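Local atomic coordinates of phage-related protein (Bordetella bronchiseptica RB50, PDB entry 3BJQ), a protein that probably serves as a phage major capsid protein, many copies of which assemble into the protein shell of the virus head. Residues E126-A131 with D239-D244; I197-Y202 with K214-V219. All coordinates share one frame; numbering follows the deposited sequence.

Contact 1. Residues E126-A131 with D239-D244; sequences ECAQIA and DVWGPD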
loop_
_atom_site.group_PDB
_atom_site.type_symbol
_atom_site.label_atom_id
_atom_site.label_comp_id
_atom_site.label_asym_id
_atom_site.label_seq_id
_atom_site.Cartn_x
_atom_site.Cartn_y
_atom_site.Cartn_z
ATOM N N GLU E 126 -17.804 -11.772 -41.376
ATOM C CA GLU E 126 -16.577 -12.170 -42.079
ATOM C C GLU E 126 -16.095 -13.570 -41.703
ATOM O O GLU E 126 -15.519 -14.269 -42.512
ATOM C CB GLU E 126 -15.456 -11.152 -41.904
ATOM C CG GLU E 126 -15.219 -10.368 -43.191
ATOM C CD GLU E 126 -15.124 -11.314 -44.423
ATOM O OE1 GLU E 126 -14.363 -12.317 -44.363
ATOM O OE2 GLU E 126 -15.842 -11.077 -45.425
ATOM N N CYS E 127 -16.322 -13.961 -40.465
ATOM C CA CYS E 127 -15.984 -15.295 -40.029
ATOM C C CYS E 127 -16.852 -16.345 -40.741
ATOM O O CYS E 127 -16.343 -17.353 -41.245
ATOM C CB CYS E 127 -16.168 -15.406 -38.525
ATOM S SG CYS E 127 -14.898 -14.540 -37.575
ATOM N N ALA E 128 -18.162 -16.103 -40.755
ATOM C CA ALA E 128 -19.099 -16.992 -41.411
ATOM C C ALA E 128 -18.757 -17.090 -42.884
ATOM O O ALA E 128 -18.835 -18.170 -43.471
ATOM C CB ALA E 128 -20.551 -16.502 -41.218
ATOM N N GLN E 129 -18.365 -15.958 -43.473
ATOM C CA GLN E 129 -18.083 -15.864 -44.905
ATOM C C GLN E 129 -16.895 -16.746 -45.302
ATOM O O GLN E 129 -16.878 -17.291 -46.412
ATOM C CB GLN E 129 -17.864 -14.383 -45.258
ATOM C CG GLN E 129 -17.915 -14.009 -46.726
ATOM C CD GLN E 129 -19.297 -14.167 -47.346
ATOM O OE1 GLN E 129 -20.294 -14.370 -46.644
ATOM N NE2 GLN E 129 -19.363 -14.067 -48.672
ATOM N N ILE E 130 -15.946 -16.929 -44.375
ATOM C CA ILE E 130 -14.775 -17.759 -44.595
ATOM C C ILE E 130 -15.037 -19.212 -44.244
ATOM O O ILE E 130 -14.828 -20.085 -45.078
ATOM C CB ILE E 130 -13.566 -17.272 -43.765
ATOM C CG1 ILE E 130 -13.085 -15.908 -44.257
ATOM C CG2 ILE E 130 -12.426 -18.251 -43.882
ATOM C CD1 ILE E 130 -12.100 -15.305 -43.327
ATOM N N ALA E 131 -15.468 -19.473 -43.015
ATOM C CA ALA E 131 -15.649 -20.860 -42.553
ATOM C C ALA E 131 -16.663 -21.654 -43.356
ATOM O O ALA E 131 -16.474 -22.851 -43.554
ATOM C CB ALA E 131 -16.006 -20.892 -41.103
ATOM N N ASP E 239 -29.884 -15.559 -41.544
ATOM C CA ASP E 239 -28.984 -16.167 -40.558
ATOM C C ASP E 239 -27.551 -16.060 -41.037
ATOM O O ASP E 239 -27.231 -16.545 -42.124
ATOM C CB ASP E 239 -29.304 -17.650 -40.344
ATOM C CG ASP E 239 -30.697 -17.892 -39.769
ATOM O OD1 ASP E 239 -31.308 -16.958 -39.267
ATOM O OD2 ASP E 239 -31.190 -19.032 -39.810
ATOM N N VAL E 240 -26.683 -15.486 -40.205
ATOM C CA VAL E 240 -25.281 -15.292 -40.560
ATOM C C VAL E 240 -24.603 -16.672 -40.814
ATOM O O VAL E 240 -23.770 -16.815 -41.696
ATOM C CB VAL E 240 -24.554 -14.474 -39.451
ATOM C CG1 VAL E 240 -23.046 -14.370 -39.714
ATOM C CG2 VAL E 240 -25.190 -13.086 -39.290
ATOM N N TRP E 241 -24.965 -17.678 -40.015
ATOM C CA TRP E 241 -24.336 -19.000 -40.117
ATOM C C TRP E 241 -25.156 -19.971 -40.978
ATOM O O TRP E 241 -24.921 -21.197 -40.966
ATOM C CB TRP E 241 -24.075 -19.554 -38.708
ATOM C CG TRP E 241 -23.127 -18.697 -38.008
ATOM C CD1 TRP E 241 -23.432 -17.661 -37.190
ATOM C CD2 TRP E 241 -21.696 -18.741 -38.090
ATOM N NE1 TRP E 241 -22.291 -17.039 -36.775
ATOM C CE2 TRP E 241 -21.204 -17.686 -37.297
ATOM C CE3 TRP E 241 -20.779 -19.568 -38.762
ATOM C CZ2 TRP E 241 -19.831 -17.446 -37.117
ATOM C CZ3 TRP E 241 -19.414 -19.333 -38.587
ATOM C CH2 TRP E 241 -18.953 -18.278 -37.779
ATOM N N GLY E 242 -26.101 -19.408 -41.734
ATOM C CA GLY E 242 -26.878 -20.130 -42.710
ATOM C C GLY E 242 -27.545 -21.360 -42.149
ATOM O O GLY E 242 -27.883 -21.392 -40.958
ATOM N N PRO E 243 -27.770 -22.372 -43.003
ATOM C CA PRO E 243 -28.348 -23.634 -42.557
ATOM C C PRO E 243 -27.277 -24.698 -42.297
ATOM O O PRO E 243 -27.576 -25.886 -42.264
ATOM C CB PRO E 243 -29.215 -24.021 -43.755
ATOM C CG PRO E 243 -28.434 -23.530 -44.931
ATOM C CD PRO E 243 -27.555 -22.388 -44.462
ATOM N N ASP E 244 -26.045 -24.261 -42.042
ATOM C CA ASP E 244 -24.907 -25.165 -42.043
ATOM C C ASP E 244 -24.475 -25.707 -40.690
ATOM O O ASP E 244 -24.934 -25.276 -39.639
ATOM C CB ASP E 244 -23.714 -24.471 -42.695
ATOM C CG ASP E 244 -23.982 -24.053 -44.128
ATOM O OD1 ASP E 244 -24.918 -24.584 -44.779
ATOM O OD2 ASP E 244 -23.215 -23.208 -44.620
#

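Contact 2. Residues I197-Y202 with K214-V219; sequences IERVKY and KALWEV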
loop_
_atom_site.group_PDB
_atom_site.type_symbol
_atom_site.label_atom_id
_atom_site.label_comp_id
_atom_site.label_asym_id
_atom_site.label_seq_id
_atom_site.Cartn_x
_atom_site.Cartn_y
_atom_site.Cartn_z
ATOM N N ILE E 197 -33.657 -38.800 -30.566
ATOM C CA ILE E 197 -34.645 -39.015 -29.516
ATOM C C ILE E 197 -34.616 -40.481 -29.067
ATOM O O ILE E 197 -34.639 -40.782 -27.872
ATOM C CB ILE E 197 -36.037 -38.583 -29.991
ATOM C CG1 ILE E 197 -36.089 -37.062 -30.193
ATOM C CG2 ILE E 197 -37.127 -38.999 -29.007
ATOM C CD1 ILE E 197 -36.071 -36.241 -28.910
ATOM N N GLU E 198 -34.534 -41.402 -30.013
ATOM C CA GLU E 198 -34.546 -42.836 -29.670
ATOM C C GLU E 198 -33.265 -43.203 -28.918
ATOM O O GLU E 198 -33.282 -44.011 -27.985
ATOM C CB GLU E 198 -34.776 -43.698 -30.939
ATOM C CG GLU E 198 -34.018 -45.001 -31.040
ATOM C CD GLU E 198 -34.437 -46.040 -30.034
ATOM O OE1 GLU E 198 -35.545 -45.894 -29.468
ATOM O OE2 GLU E 198 -33.660 -47.013 -29.825
ATOM N N ARG E 199 -32.158 -42.606 -29.342
ATOM C CA ARG E 199 -30.864 -42.835 -28.728
ATOM C C ARG E 199 -30.834 -42.424 -27.231
ATOM O O ARG E 199 -30.120 -43.046 -26.441
ATOM C CB ARG E 199 -29.791 -42.085 -29.532
ATOM C CG ARG E 199 -28.385 -42.142 -28.986
ATOM C CD ARG E 199 -27.734 -43.526 -29.030
ATOM N NE ARG E 199 -26.404 -43.447 -28.407
ATOM C CZ ARG E 199 -26.172 -43.397 -27.083
ATOM N NH1 ARG E 199 -27.158 -43.469 -26.199
ATOM N NH2 ARG E 199 -24.925 -43.281 -26.629
ATOM N N VAL E 200 -31.613 -41.409 -26.851
ATOM C CA VAL E 200 -31.646 -40.938 -25.463
ATOM C C VAL E 200 -32.910 -41.359 -24.681
ATOM O O VAL E 200 -33.118 -40.906 -23.540
ATOM C CB VAL E 200 -31.445 -39.396 -25.371
ATOM C CG1 VAL E 200 -30.153 -38.977 -26.089
ATOM C CG2 VAL E 200 -32.639 -38.629 -25.927
ATOM N N LYS E 201 -33.706 -42.262 -25.263
ATOM C CA LYS E 201 -34.998 -42.649 -24.703
ATOM C C LYS E 201 -34.901 -43.115 -23.275
ATOM O O LYS E 201 -35.691 -42.688 -22.448
ATOM C CB LYS E 201 -35.656 -43.780 -25.532
ATOM N N TYR E 202 -33.940 -44.002 -22.998
ATOM C CA TYR E 202 -33.800 -44.592 -21.665
ATOM C C TYR E 202 -33.490 -43.577 -20.565
ATOM O O TYR E 202 -33.717 -43.862 -19.394
ATOM C CB TYR E 202 -32.761 -45.721 -21.667
ATOM C CG TYR E 202 -31.325 -45.242 -21.782
ATOM C CD1 TYR E 202 -30.753 -44.946 -23.027
ATOM C CD2 TYR E 202 -30.531 -45.088 -20.642
ATOM C CE1 TYR E 202 -29.441 -44.511 -23.122
ATOM C CE2 TYR E 202 -29.219 -44.644 -20.734
ATOM C CZ TYR E 202 -28.680 -44.362 -21.975
ATOM O OH TYR E 202 -27.371 -43.914 -22.060
ATOM N N LYS E 214 -23.101 -32.826 -26.956
ATOM C CA LYS E 214 -21.663 -32.862 -26.595
ATOM C C LYS E 214 -21.259 -34.246 -26.132
ATOM O O LYS E 214 -20.222 -34.769 -26.518
ATOM C CB LYS E 214 -21.349 -31.893 -25.450
ATOM C CG LYS E 214 -21.238 -30.458 -25.876
ATOM C CD LYS E 214 -21.276 -29.520 -24.678
ATOM C CE LYS E 214 -20.255 -29.891 -23.618
ATOM N NZ LYS E 214 -20.175 -28.763 -22.634
ATOM N N ALA E 215 -22.055 -34.814 -25.234
ATOM C CA ALA E 215 -21.769 -36.153 -24.707
ATOM C C ALA E 215 -21.956 -37.246 -25.763
ATOM O O ALA E 215 -21.174 -38.202 -25.844
ATOM C CB ALA E 215 -22.640 -36.461 -23.514
ATOM N N LEU E 216 -23.007 -37.120 -26.558
ATOM C CA LEU E 216 -23.281 -38.088 -27.616
ATOM C C LEU E 216 -22.196 -38.088 -28.707
ATOM O O LEU E 216 -21.729 -39.148 -29.140
ATOM C CB LEU E 216 -24.629 -37.785 -28.270
ATOM C CG LEU E 216 -25.559 -38.951 -28.533
ATOM C CD1 LEU E 216 -25.972 -39.584 -27.184
ATOM C CD2 LEU E 216 -26.790 -38.454 -29.306
ATOM N N TRP E 217 -21.800 -36.899 -29.145
ATOM C CA TRP E 217 -20.857 -36.748 -30.248
ATOM C C TRP E 217 -19.395 -36.557 -29.810
ATOM O O TRP E 217 -18.490 -36.522 -30.639
ATOM C CB TRP E 217 -21.318 -35.605 -31.147
ATOM C CG TRP E 217 -22.634 -35.861 -31.857
ATOM C CD1 TRP E 217 -23.240 -37.070 -32.083
ATOM C CD2 TRP E 217 -23.453 -34.881 -32.510
ATOM N NE1 TRP E 217 -24.400 -36.893 -32.794
ATOM C CE2 TRP E 217 -24.547 -35.565 -33.082
ATOM C CE3 TRP E 217 -23.375 -33.492 -32.652
ATOM C CZ2 TRP E 217 -25.550 -34.907 -33.781
ATOM C CZ3 TRP E 217 -24.382 -32.838 -33.359
ATOM C CH2 TRP E 217 -25.449 -33.548 -33.908
ATOM N N GLU E 218 -19.182 -36.439 -28.502
ATOM C CA GLU E 218 -17.854 -36.338 -27.907
ATOM C C GLU E 218 -17.029 -35.218 -28.516
ATOM O O GLU E 218 -15.906 -35.436 -28.978
ATOM C CB GLU E 218 -17.108 -37.674 -27.999
ATOM C CG GLU E 218 -17.789 -38.797 -27.225
ATOM C CD GLU E 218 -17.093 -40.145 -27.382
ATOM O OE1 GLU E 218 -16.075 -40.238 -28.123
ATOM O OE2 GLU E 218 -17.575 -41.124 -26.757
ATOM N N VAL E 219 -17.626 -34.028 -28.533
ATOM C CA VAL E 219 -16.947 -32.816 -28.919
ATOM C C VAL E 219 -16.888 -31.926 -27.686
ATOM O O VAL E 219 -17.901 -31.725 -26.992
ATOM C CB VAL E 219 -17.647 -32.054 -30.071
ATOM C CG1 VAL E 219 -17.564 -32.856 -31.390
ATOM C CG2 VAL E 219 -19.095 -31.732 -29.709
#

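Contact 1. Residues E126-A131 with D239-D244
Trp241 lays its indole against the last turns of helix 105-131, over Ala128. Because CG stands anti to the carbonyl carbon (chi1 -63°), the ring reaches the helix although its CB points past it. Followed outward from CB, the side chain first meets the helix at the ring fusion, where Trp241 CD2 lies 4.0 Å from Ala128 CB. Trp241 CZ3 then packs on Ala128 CA at 3.7 Å, and Cys127 CB approaches Trp241 CH2 obliquely. The methyl of Ala128 sits 7° off the normal of the six-membered ring, a clear CH-pi contact. Val240 CG1 shares that face and touches Ala128 CB at 3.6 Å, so valine and indole meet the methyl from two directions about at right angles. The carbonyl oxygen Val240 O comes still nearer, 3.3 Å from Ala128 CB. A hydrogen bond from Trp241 NE1 to Glu124 OE2 helps hold the ring in this rotation, together with the packing on its face. Two overlapping beta turns, Asp239-Gly242 (type I) and Trp241-Asp244 (type II'), shape the loop. The contact joins helix 105-131, probably the counterpart of the spine helix of HK97-like capsid proteins, to the loop between strands 237-239 and 245-248 of the six-stranded sheet.

Contact 2. Residues I197-Y202 with K214-V219
Arg199 and Leu216 meet between two short consecutive helices, 194-199 and 210-217, joined by a ten-residue loop within the region related to phage major capsid protein E. The contact illustrates how a small interface can use both the oily and the charged part of one arginine.

The apolar part is built round Leu216. Its two branches both reach one methylene of the arginine, Arg199 CG, at 4.0 Å from Leu216 CD1 and from Leu216 CD2. Val200, the residue at which the first helix gives way, adds a looser touch, its CG1 standing 4.4 Å from Leu216 CD1. The arginine and leucine chains slide past each other in opposite directions, alongside rather than end on.

The second kind is methyl against a flat cation. Arg199 leaves the helix with CG anti to the backbone N and then bends at chi2 (67°), which brings the guanidinium back over the leucine. Leu216 CD1 lies over the centre of one face, 3.8 Å from Arg199 CZ, so the N-H groups, which lie in the plane, remain available for polar partners.

One such partner comes from the second subunit. Glu206 of that subunit accepts a hydrogen bond through its backbone O from Arg199 NH1 and also packs on Leu216, while Tyr202 rests on Val200 of that subunit. Within the chain, the same nitrogen lies in the plane of the Tyr202 ring, at its edge, with Arg199 NH1 4.0 Å from Tyr202 CE1.

How the contacts relate
The two contacts show packing at different depths of one chain. Contact 1 lies about 10 Å from the chain centre and is buried, with no other subunit touching its segments; contact 2 lies about 26 Å out and borders the second subunit. Their centres are 26 Å apart and their nearest atoms about 10 Å, so they do not touch. The fold still connects them: helix 210-217 of contact 2 leads into strand 221-230, which pairs with strand 237-239, and the latter runs straight into the turns of contact 1, where Val240 bonds through its backbone to Ala227. Both are structural packing, one inside the chain and one at the border with its neighbour.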